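Long-range contacts in phosphoribosylaminoimidazole-succinocarboxamide synthase (Ehrlichia chaffeensis str. Arkansas, PDB 3KRE), which catalyses the ATP-dependent joining of L-aspartate to 5-amino-1-(5-phospho-D-ribosyl)imidazole-4-carboxylate, giving SAICAR in de novo purine biosynthesis: residues Ile53-Asn58 with Asp237-Asn242; Gly68-Tyr73 with Gly249-Ala254; Lys135-Glu140 with Leu175-Asn180. One frame throughout, in Å; residues are numbered along the deposited sequence.

How the contacts relate
Contacts 1 and 2 are neighbours, with centres about 17 Å apart. They touch where Ile53 CD1 of contact 1 packs 3.6 Å from Tyr250 OH of contact 2. Helix 237-240 is followed in the chain by helix 246-257, and the segments of the two contacts alternate along the chain. Both join parts of 237-254 to parts of 53-73. Along the chain, contact 3 lies inside the loops closed by contacts 1 and 2. Its centre is about 24 Å from each of the others, and its nearest atoms are about 13 Å from contact 1 and 14 Å from contact 2. Each contact has a bound 1,2-ethanediol beside it, probably from the crystallisation liquor.

Contact 1. Residues Ile53-Asn58 with Asp237-Asn242. With EDO (1,2-ethanediol), chain D.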
loop_
_atom_site.group_PDB
_atom_site.type_symbol
_atom_site.label_atom_id
_atom_site.label_comp_id
_atom_site.label_asym_id
_atom_site.label_seq_id
_atom_site.Cartn_x
_atom_site.Cartn_y
_atom_site.Cartn_z
ATOM N N ILE A 53 -9.723 8.669 -7.227
ATOM C CA ILE A 53 -8.569 7.930 -7.772
ATOM C C ILE A 53 -7.812 8.913 -8.656
ATOM O O ILE A 53 -8.409 9.763 -9.302
ATOM C CB ILE A 53 -9.054 6.667 -8.566
ATOM C CG1 ILE A 53 -7.934 5.630 -8.806
ATOM C CG2 ILE A 53 -9.714 7.068 -9.930
ATOM C CD1 ILE A 53 -8.520 4.216 -9.217
ATOM N N THR A 54 -6.490 8.829 -8.663
ATOM C CA THR A 54 -5.679 9.657 -9.543
ATOM C C THR A 54 -4.563 8.802 -10.151
ATOM O O THR A 54 -4.136 7.815 -9.549
ATOM C CB THR A 54 -5.073 10.813 -8.756
ATOM O OG1 THR A 54 -4.160 10.297 -7.795
ATOM C CG2 THR A 54 -6.187 11.587 -7.975
ATOM N N ALA A 55 -4.084 9.193 -11.318
ATOM C CA ALA A 55 -2.940 8.527 -11.938
ATOM C C ALA A 55 -2.028 9.529 -12.667
ATOM O O ALA A 55 -2.436 10.664 -12.964
ATOM C CB ALA A 55 -3.444 7.455 -12.913
ATOM N N PHE A 56 -0.797 9.079 -12.940
ATOM C CA PHE A 56 0.150 9.774 -13.810
ATOM C C PHE A 56 0.421 11.159 -13.267
ATOM O O PHE A 56 0.183 12.171 -13.936
ATOM C CB PHE A 56 -0.364 9.804 -15.250
ATOM C CG PHE A 56 -0.674 8.434 -15.789
ATOM C CD1 PHE A 56 0.334 7.492 -15.934
ATOM C CD2 PHE A 56 -1.975 8.077 -16.129
ATOM C CE1 PHE A 56 0.053 6.210 -16.425
ATOM C CE2 PHE A 56 -2.260 6.810 -16.605
ATOM C CZ PHE A 56 -1.253 5.882 -16.766
ATOM N N ASN A 57 0.887 11.176 -12.018
ATOM C CA ASN A 57 1.157 12.423 -11.303
ATOM C C ASN A 57 -0.006 13.403 -11.363
ATOM O O ASN A 57 0.204 14.598 -11.579
ATOM C CB ASN A 57 2.428 13.075 -11.867
ATOM C CG ASN A 57 3.634 12.192 -11.703
ATOM O OD1 ASN A 57 3.961 11.790 -10.587
ATOM N ND2 ASN A 57 4.289 11.858 -12.811
ATOM N N ASN A 58 -1.227 12.894 -11.177
ATOM C CA ASN A 58 -2.448 13.710 -11.208
ATOM C C ASN A 58 -2.787 14.324 -12.568
ATOM O O ASN A 58 -3.501 15.315 -12.642
ATOM C CB ASN A 58 -2.418 14.791 -10.103
ATOM C CG ASN A 58 -3.486 14.569 -9.044
ATOM O OD1 ASN A 58 -3.188 14.187 -7.903
ATOM N ND2 ASN A 58 -4.746 14.777 -9.427
ATOM N N ASP A 237 -4.577 -0.425 -11.861
ATOM C CA ASP A 237 -4.241 -0.482 -13.308
ATOM C C ASP A 237 -5.476 -0.500 -14.186
ATOM O O ASP A 237 -5.408 -0.054 -15.331
ATOM C CB ASP A 237 -3.327 -1.654 -13.705
ATOM C CG ASP A 237 -1.855 -1.345 -13.505
ATOM O OD1 ASP A 237 -1.497 -0.155 -13.348
ATOM O OD2 ASP A 237 -1.056 -2.313 -13.486
ATOM N N ARG A 238 -6.606 -0.976 -13.667
ATOM C CA ARG A 238 -7.850 -0.913 -14.467
ATOM C C ARG A 238 -8.218 0.538 -14.783
ATOM O O ARG A 238 -8.693 0.847 -15.873
ATOM C CB ARG A 238 -9.017 -1.633 -13.780
ATOM C CG ARG A 238 -8.797 -3.128 -13.569
ATOM C CD ARG A 238 -10.100 -3.910 -13.429
ATOM N NE ARG A 238 -10.795 -3.919 -14.696
ATOM C CZ ARG A 238 -10.515 -4.742 -15.722
ATOM N NH1 ARG A 238 -9.601 -5.697 -15.609
ATOM N NH2 ARG A 238 -11.157 -4.597 -16.864
ATOM N N TYR A 239 -7.981 1.417 -13.815
ATOM C CA TYR A 239 -8.151 2.843 -14.043
ATOM C C TYR A 239 -7.013 3.420 -14.884
ATOM O O TYR A 239 -7.264 4.110 -15.887
ATOM C CB TYR A 239 -8.283 3.568 -12.716
ATOM C CG TYR A 239 -8.341 5.057 -12.882
ATOM C CD1 TYR A 239 -9.442 5.662 -13.468
ATOM C CD2 TYR A 239 -7.279 5.859 -12.490
ATOM C CE1 TYR A 239 -9.477 7.045 -13.666
ATOM C CE2 TYR A 239 -7.313 7.223 -12.680
ATOM C CZ TYR A 239 -8.419 7.809 -13.268
ATOM O OH TYR A 239 -8.494 9.182 -13.466
ATOM N N ARG A 240 -5.763 3.135 -14.520
ATOM C CA ARG A 240 -4.627 3.699 -15.265
ATOM C C ARG A 240 -4.675 3.398 -16.769
ATOM O O ARG A 240 -4.403 4.276 -17.595
ATOM C CB ARG A 240 -3.307 3.187 -14.719
ATOM C CG ARG A 240 -2.923 3.693 -13.354
ATOM C CD ARG A 240 -1.447 3.366 -13.134
ATOM N NE ARG A 240 -1.079 3.595 -11.747
ATOM C CZ ARG A 240 -1.001 2.664 -10.802
ATOM N NH1 ARG A 240 -1.298 1.385 -11.044
ATOM N NH2 ARG A 240 -0.665 3.045 -9.581
ATOM N N LEU A 241 -5.055 2.168 -17.099
ATOM C CA LEU A 241 -5.044 1.672 -18.476
ATOM C C LEU A 241 -6.431 1.731 -19.138
ATOM O O LEU A 241 -6.618 1.204 -20.235
ATOM C CB LEU A 241 -4.511 0.250 -18.503
ATOM C CG LEU A 241 -3.179 0.022 -17.821
ATOM C CD1 LEU A 241 -2.833 -1.471 -17.928
ATOM C CD2 LEU A 241 -2.144 0.969 -18.440
ATOM N N ASN A 242 -7.360 2.440 -18.485
ATOM C CA ASN A 242 -8.741 2.614 -18.929
ATOM C C ASN A 242 -9.370 1.313 -19.426
ATOM O O ASN A 242 -9.936 1.251 -20.527
ATOM C CB ASN A 242 -8.849 3.749 -19.966
ATOM C CG ASN A 242 -10.304 4.229 -20.196
ATOM O OD1 ASN A 242 -10.638 4.678 -21.302
ATOM N ND2 ASN A 242 -11.164 4.132 -19.171
HETATM C C1 EDO D . -0.850 0.217 -7.376
HETATM O O1 EDO D . 0.204 0.636 -8.211
HETATM C C2 EDO D . -1.592 -0.960 -7.996
HETATM O O2 EDO D . -2.053 -0.630 -9.287
HETATM O O HOH W 1 0.177 6.392 -11.786
#
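Ile53, Ala55 and Phe56 pack on Tyr239 and Arg240, joining a beta-hairpin (strands 52-55 and 60-63) to the short helix 237-240. The segment 53-58 takes in the end of the first hairpin strand and the turn that follows. Phe56 leaves the extended conformation there, with a positive phi. The helix ends in a Schellman motif with Asn242 at C-prime.

The centre of the contact is a CH-pi interaction. Ile53 CG2 sits over one face of the Tyr239 ring, 3.5 Å from its centroid and only 4° off the ring normal. The other branch of Ile53 runs along the root of the same side chain, with CD1 3.6 Å from Tyr239 CB. With chi1 at 175°, the Tyr239 ring leaves on the side away from the backbone N, which carries it across the strand, against Ile53 CG2. Beyond Ile53, Ala55 CB meets Tyr239 CE2 obliquely at 3.9 Å. The ring also makes a cation-pi contact with Lys60 of the second hairpin strand.

Ala55 CB touches a second residue, Arg240, with 3.8 Å to CG. Phe56 reaches the end of the helix, where Arg240 O lies at the edge of its ring, 3.5 Å from CE2.

No direct hydrogen bond crosses this contact. One water bridges it, accepting from Phe56 N and from Arg240 NE. The extended arginine is held at its tip as well. NH1 and NH2 both donate to the 1,2-ethanediol, which also bonds to Asp235. Asp237 OD2 has salt bridges to Arg224 and Arg233. The other oxygen, Asp237 OD1, takes Arg240 NH1 at 2.8 Å, from 49° above the carboxylate plane.

Contact 2. Residues Gly68-Tyr73 with Gly249-Ala254; sequences GILNNY and GYREVA. With EDO (1,2-ethanediol), chain H.
Leu70 reaches across to helix 246-257 and touches three residues there. Leu70 CD1 lies 3.7 Å from Tyr250 CB and 3.5 Å from Arg251 N, so this methyl rests against the backbone as well as the side chains. Arg251 CB is also near, 4.0 Å from Leu70 CD1. The second methyl, Leu70 CD2, meets Ala254 CB at 4.1 Å, one turn further along. The torsions explain the reach. A chi1 of -62° puts CG on the far side from the carbonyl carbon, and CD1 then continues the chain in an extended direction, away from its own helix.

Asn71 makes the other side-chain contact. Its amide comes up to the CD1-CE1 edge of the Tyr250 ring. The amide and ring planes are 26° apart, so the two flat groups are turned only modestly against each other. No hydrogen bond crosses between the segments.

These residues form part of a helix-helix interface between helix 67-84 and helix 246-257, the last helix of the chain. The two run roughly parallel, at 27° between their N-to-C directions, and the axes of the short segments approach to 9.7 Å. The seam continues beyond Leu70, where Ile74 of the first helix touches Val253 and Ala254.

Further out, polar bonds anchor the side chains of the last helix. Tyr250 OH is hydrogen-bonded to Asp221 OD1, which probably helps to hold the ring whose edge Asn71 meets. The Asn71 side chain also touches Pro220, Asp221 and Phe49. Arg251 bends at chi3 and forms a salt bridge through NH2 to Glu66, just before helix 67-84. Glu252 points away from this interface. Its OE1 accepts from O1 of a 1,2-ethanediol at 2.8 Å, and that diol also bonds to Lys232 and Asn245.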
loop_
_atom_site.group_PDB
_atom_site.type_symbol
_atom_site.label_atom_id
_atom_site.label_comp_id
_atom_site.label_asym_id
_atom_site.label_seq_id
_atom_site.Cartn_x
_atom_site.Cartn_y
_atom_site.Cartn_z
ATOM N N GLY A 68 -13.409 3.639 -2.033
ATOM C CA GLY A 68 -12.880 3.818 -0.677
ATOM C C GLY A 68 -13.389 2.849 0.349
ATOM O O GLY A 68 -12.672 2.473 1.282
ATOM N N ILE A 69 -14.659 2.487 0.220
ATOM C CA ILE A 69 -15.247 1.516 1.099
ATOM C C ILE A 69 -14.529 0.188 0.933
ATOM O O ILE A 69 -14.125 -0.451 1.906
ATOM C CB ILE A 69 -16.764 1.380 0.833
ATOM C CG1 ILE A 69 -17.472 2.688 1.249
ATOM C CG2 ILE A 69 -17.339 0.147 1.573
ATOM C CD1 ILE A 69 -18.953 2.764 0.871
ATOM N N LEU A 70 -14.362 -0.244 -0.310
ATOM C CA LEU A 70 -13.690 -1.505 -0.540
ATOM C C LEU A 70 -12.223 -1.476 -0.092
ATOM O O LEU A 70 -11.741 -2.433 0.523
ATOM C CB LEU A 70 -13.818 -1.934 -2.006
ATOM C CG LEU A 70 -15.226 -2.180 -2.503
ATOM C CD1 LEU A 70 -15.130 -2.473 -4.020
ATOM C CD2 LEU A 70 -15.872 -3.350 -1.725
ATOM N N ASN A 71 -11.536 -0.356 -0.321
ATOM C CA ASN A 71 -10.143 -0.213 0.107
ATOM C C ASN A 71 -10.017 -0.231 1.636
ATOM O O ASN A 71 -9.124 -0.891 2.196
ATOM C CB ASN A 71 -9.493 1.065 -0.485
ATOM C CG ASN A 71 -9.103 0.917 -1.942
ATOM O OD1 ASN A 71 -8.650 1.881 -2.587
ATOM N ND2 ASN A 71 -9.284 -0.249 -2.468
ATOM N N ASN A 72 -10.961 0.417 2.314
ATOM C CA ASN A 72 -11.029 0.379 3.763
ATOM C C ASN A 72 -11.151 -1.059 4.288
ATOM O O ASN A 72 -10.378 -1.503 5.153
ATOM C CB ASN A 72 -12.203 1.237 4.239
ATOM C CG ASN A 72 -12.329 1.267 5.727
ATOM O OD1 ASN A 72 -11.323 1.462 6.450
ATOM N ND2 ASN A 72 -13.552 1.079 6.219
ATOM N N TYR A 73 -12.122 -1.788 3.756
ATOM C CA TYR A 73 -12.321 -3.190 4.145
ATOM C C TYR A 73 -11.132 -4.086 3.794
ATOM O O TYR A 73 -10.689 -4.875 4.623
ATOM C CB TYR A 73 -13.581 -3.762 3.541
ATOM C CG TYR A 73 -14.864 -3.166 4.088
ATOM C CD1 TYR A 73 -14.982 -2.874 5.452
ATOM C CD2 TYR A 73 -15.972 -3.002 3.283
ATOM C CE1 TYR A 73 -16.142 -2.386 5.974
ATOM C CE2 TYR A 73 -17.161 -2.506 3.795
ATOM C CZ TYR A 73 -17.227 -2.189 5.156
ATOM O OH TYR A 73 -18.390 -1.716 5.751
ATOM N N GLY A 249 -13.285 -4.934 -10.249
ATOM C CA GLY A 249 -11.997 -5.565 -9.888
ATOM C C GLY A 249 -11.752 -5.458 -8.400
ATOM O O GLY A 249 -11.435 -6.425 -7.752
ATOM N N TYR A 250 -11.969 -4.276 -7.834
ATOM C CA TYR A 250 -11.760 -4.083 -6.393
ATOM C C TYR A 250 -12.742 -4.954 -5.609
ATOM O O TYR A 250 -12.373 -5.524 -4.586
ATOM C CB TYR A 250 -11.966 -2.631 -5.984
ATOM C CG TYR A 250 -10.883 -1.653 -6.411
ATOM C CD1 TYR A 250 -10.366 -0.747 -5.505
ATOM C CD2 TYR A 250 -10.350 -1.655 -7.695
ATOM C CE1 TYR A 250 -9.363 0.169 -5.869
ATOM C CE2 TYR A 250 -9.340 -0.740 -8.068
ATOM C CZ TYR A 250 -8.887 0.184 -7.155
ATOM O OH TYR A 250 -7.899 1.068 -7.521
ATOM N N ARG A 251 -13.973 -5.066 -6.096
ATOM C CA ARG A 251 -14.969 -5.911 -5.434
ATOM C C ARG A 251 -14.623 -7.387 -5.528
ATOM O O ARG A 251 -14.817 -8.147 -4.571
ATOM C CB ARG A 251 -16.377 -5.690 -5.984
ATOM C CG ARG A 251 -17.459 -6.110 -4.996
ATOM C CD ARG A 251 -18.848 -5.901 -5.562
ATOM N NE ARG A 251 -19.164 -4.469 -5.650
ATOM C CZ ARG A 251 -19.389 -3.783 -6.766
ATOM N NH1 ARG A 251 -19.360 -4.366 -7.963
ATOM N NH2 ARG A 251 -19.673 -2.495 -6.679
ATOM N N GLU A 252 -14.088 -7.813 -6.664
ATOM C CA GLU A 252 -13.595 -9.189 -6.751
ATOM C C GLU A 252 -12.522 -9.493 -5.695
ATOM O O GLU A 252 -12.539 -10.568 -5.057
ATOM C CB GLU A 252 -13.078 -9.466 -8.174
ATOM C CG GLU A 252 -12.470 -10.857 -8.417
ATOM C CD GLU A 252 -12.272 -11.224 -9.903
ATOM O OE1 GLU A 252 -12.935 -10.618 -10.790
ATOM O OE2 GLU A 252 -11.493 -12.164 -10.179
ATOM N N VAL A 253 -11.583 -8.564 -5.502
ATOM C CA VAL A 253 -10.541 -8.765 -4.500
ATOM C C VAL A 253 -11.229 -8.879 -3.119
ATOM O O VAL A 253 -10.944 -9.809 -2.333
ATOM C CB VAL A 253 -9.511 -7.621 -4.485
ATOM C CG1 VAL A 253 -8.502 -7.783 -3.287
ATOM C CG2 VAL A 253 -8.787 -7.541 -5.835
ATOM N N ALA A 254 -12.144 -7.958 -2.832
ATOM C CA ALA A 254 -12.845 -8.006 -1.543
ATOM C C ALA A 254 -13.618 -9.300 -1.328
ATOM O O ALA A 254 -13.604 -9.886 -0.229
ATOM C CB ALA A 254 -13.760 -6.820 -1.369
HETATM C C1 EDO H . -12.350 -7.900 -12.572
HETATM O O1 EDO H . -12.584 -9.171 -13.200
HETATM C C2 EDO H . -12.953 -6.715 -13.323
HETATM O O2 EDO H . -14.290 -7.041 -13.744
#

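Contact 3. Residues Lys135-Glu140 with Leu175-Asn180; sequences KSPIIE and LSLKIN. With EDO (1,2-ethanediol), chain L.
Pro137 meets the helix segment 175-180 with its ring carbons. Pro137 CB points toward the helix and lies 4.0 Å from Leu177 CD2. The next atom, Pro137 CG, comes against the amide of Asn180, 3.4 Å from ND2. The ring then turns back to the chain through Pro137 CD, which is near the bound 1,2-ethanediol, 3.6 Å from its O1. The proline thus sits in the angle between Leu177 and Asn180.

Asn180 reaches it by sending its side chain directly away from its own backbone N (chi1 -176°). The amide is not left to the proline alone. Its OD1 accepts a hydrogen bond from Asn116, which itself touches Pro137, and ND2 is hydrogen-bonded as well.

The contact is helix-on-sheet packing. Residues 137-140 lie on the part of strand 133-143 after the corner at 135-136, paired with strand 110-115 in the large antiparallel sheet, and helix 166-189 lies against that sheet. The short segments run at 135° to each other, with axes 10.1 Å apart at closest. Pro137 and Ile139, two apart on the strand, both turn toward the helix. Ile138 between them turns away, and its side chain touches Phe122 of helix 120-126.

In Ile139 the CG1 branch stands trans to the carbonyl carbon (chi1 -68°). The terminal Ile139 CD1 does the touching, 3.9 Å from Leu177 CG and 4.1 Å from Ser176 CB. The hydroxyl of Ser176 is engaged within its own helix, bonded to Ile172 O. Val112 of the adjacent strand 110-115 touches both Ile139 and Ser176. Both diol oxygens donate to Pro137 O, from O2 at 2.8 Å and from O1 at 2.9 Å; Ser136 OG is bonded to the diol as well.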
loop_
_atom_site.group_PDB
_atom_site.type_symbol
_atom_site.label_atom_id
_atom_site.label_comp_id
_atom_site.label_asym_id
_atom_site.label_seq_id
_atom_site.Cartn_x
_atom_site.Cartn_y
_atom_site.Cartn_z
ATOM N N LYS A 135 13.547 -13.949 -10.355
ATOM C CA LYS A 135 14.041 -15.077 -9.608
ATOM C C LYS A 135 13.873 -14.851 -8.115
ATOM O O LYS A 135 13.623 -15.800 -7.357
ATOM C CB LYS A 135 15.514 -15.319 -9.909
ATOM C CG LYS A 135 16.005 -16.649 -9.379
ATOM C CD LYS A 135 17.104 -17.230 -10.268
ATOM C CE LYS A 135 17.393 -18.687 -9.950
ATOM N NZ LYS A 135 18.352 -18.841 -8.811
ATOM N N SER A 136 14.027 -13.598 -7.699
ATOM C CA SER A 136 13.760 -13.221 -6.317
ATOM C C SER A 136 13.134 -11.826 -6.303
ATOM O O SER A 136 13.352 -11.044 -7.209
ATOM C CB SER A 136 15.029 -13.267 -5.481
ATOM O OG SER A 136 16.044 -12.401 -5.960
ATOM N N PRO A 137 12.328 -11.517 -5.279
ATOM C CA PRO A 137 11.665 -10.184 -5.317
ATOM C C PRO A 137 12.642 -9.013 -5.341
ATOM O O PRO A 137 13.723 -9.063 -4.716
ATOM C CB PRO A 137 10.850 -10.130 -4.015
ATOM C CG PRO A 137 10.773 -11.529 -3.519
ATOM C CD PRO A 137 11.920 -12.320 -4.120
ATOM N N ILE A 138 12.232 -7.950 -6.017
ATOM C CA ILE A 138 13.010 -6.745 -6.135
ATOM C C ILE A 138 12.375 -5.592 -5.345
ATOM O O ILE A 138 11.274 -5.158 -5.644
ATOM C CB ILE A 138 13.174 -6.310 -7.612
ATOM C CG1 ILE A 138 13.934 -7.380 -8.377
ATOM C CG2 ILE A 138 13.940 -4.961 -7.699
ATOM C CD1 ILE A 138 14.002 -7.206 -9.874
ATOM N N ILE A 139 13.133 -5.078 -4.389
ATOM C CA ILE A 139 12.765 -3.941 -3.610
ATOM C C ILE A 139 13.401 -2.711 -4.221
ATOM O O ILE A 139 14.604 -2.706 -4.503
ATOM C CB ILE A 139 13.231 -4.060 -2.183
ATOM C CG1 ILE A 139 12.445 -5.179 -1.514
ATOM C CG2 ILE A 139 13.009 -2.718 -1.422
ATOM C CD1 ILE A 139 12.848 -5.468 -0.108
ATOM N N GLU A 140 12.586 -1.699 -4.409
ATOM C CA GLU A 140 13.046 -0.364 -4.790
ATOM C C GLU A 140 12.493 0.680 -3.820
ATOM O O GLU A 140 11.345 0.563 -3.354
ATOM C CB GLU A 140 12.590 -0.053 -6.198
ATOM C CG GLU A 140 13.168 -0.922 -7.350
ATOM C CD GLU A 140 12.656 -0.511 -8.719
ATOM O OE1 GLU A 140 11.437 -0.276 -8.838
ATOM O OE2 GLU A 140 13.463 -0.406 -9.666
ATOM N N LEU A 175 11.291 -6.859 6.787
ATOM C CA LEU A 175 9.839 -6.749 6.997
ATOM C C LEU A 175 9.106 -6.751 5.664
ATOM O O LEU A 175 8.059 -7.397 5.539
ATOM C CB LEU A 175 9.478 -5.468 7.787
ATOM C CG LEU A 175 9.898 -5.433 9.254
ATOM C CD1 LEU A 175 9.622 -4.012 9.878
ATOM C CD2 LEU A 175 9.198 -6.560 10.091
ATOM N N SER A 176 9.631 -6.001 4.689
ATOM C CA SER A 176 9.021 -5.926 3.361
ATOM C C SER A 176 8.959 -7.286 2.700
ATOM O O SER A 176 7.920 -7.663 2.124
ATOM C CB SER A 176 9.742 -4.873 2.477
ATOM O OG SER A 176 9.532 -3.581 3.009
ATOM N N LEU A 177 10.041 -8.057 2.758
ATOM C CA LEU A 177 10.051 -9.396 2.202
ATOM C C LEU A 177 9.120 -10.362 2.971
ATOM O O LEU A 177 8.493 -11.239 2.366
ATOM C CB LEU A 177 11.497 -9.944 2.155
ATOM C CG LEU A 177 12.399 -9.156 1.203
ATOM C CD1 LEU A 177 13.884 -9.588 1.282
ATOM C CD2 LEU A 177 11.820 -9.309 -0.246
ATOM N N LYS A 178 9.052 -10.231 4.291
ATOM C CA LYS A 178 8.159 -11.074 5.092
ATOM C C LYS A 178 6.698 -10.748 4.721
ATOM O O LYS A 178 5.882 -11.658 4.510
ATOM C CB LYS A 178 8.406 -10.873 6.596
ATOM C CG LYS A 178 7.482 -11.679 7.544
ATOM C CD LYS A 178 7.954 -11.612 9.052
ATOM C CE LYS A 178 6.824 -12.121 10.022
ATOM N NZ LYS A 178 7.179 -12.027 11.472
ATOM N N ILE A 179 6.406 -9.467 4.615
ATOM C CA ILE A 179 5.072 -9.003 4.205
ATOM C C ILE A 179 4.754 -9.547 2.816
ATOM O O ILE A 179 3.634 -10.016 2.561
ATOM C CB ILE A 179 4.961 -7.444 4.290
ATOM C CG1 ILE A 179 4.963 -7.001 5.748
ATOM C CG2 ILE A 179 3.665 -6.934 3.569
ATOM C CD1 ILE A 179 5.309 -5.527 5.999
ATOM N N ASN A 180 5.728 -9.480 1.900
ATOM C CA ASN A 180 5.543 -10.035 0.570
ATOM C C ASN A 180 5.178 -11.523 0.658
ATOM O O ASN A 180 4.247 -11.978 0.009
ATOM C CB ASN A 180 6.801 -9.832 -0.272
ATOM C CG ASN A 180 6.635 -10.309 -1.730
ATOM O OD1 ASN A 180 5.567 -10.173 -2.334
ATOM N ND2 ASN A 180 7.714 -10.876 -2.295
HETATM C C1 EDO L . 16.371 -10.564 -2.677
HETATM O O1 EDO L . 15.077 -11.063 -3.081
HETATM C C2 EDO L . 17.231 -10.320 -3.920
HETATM O O2 EDO L . 16.463 -9.685 -4.980
#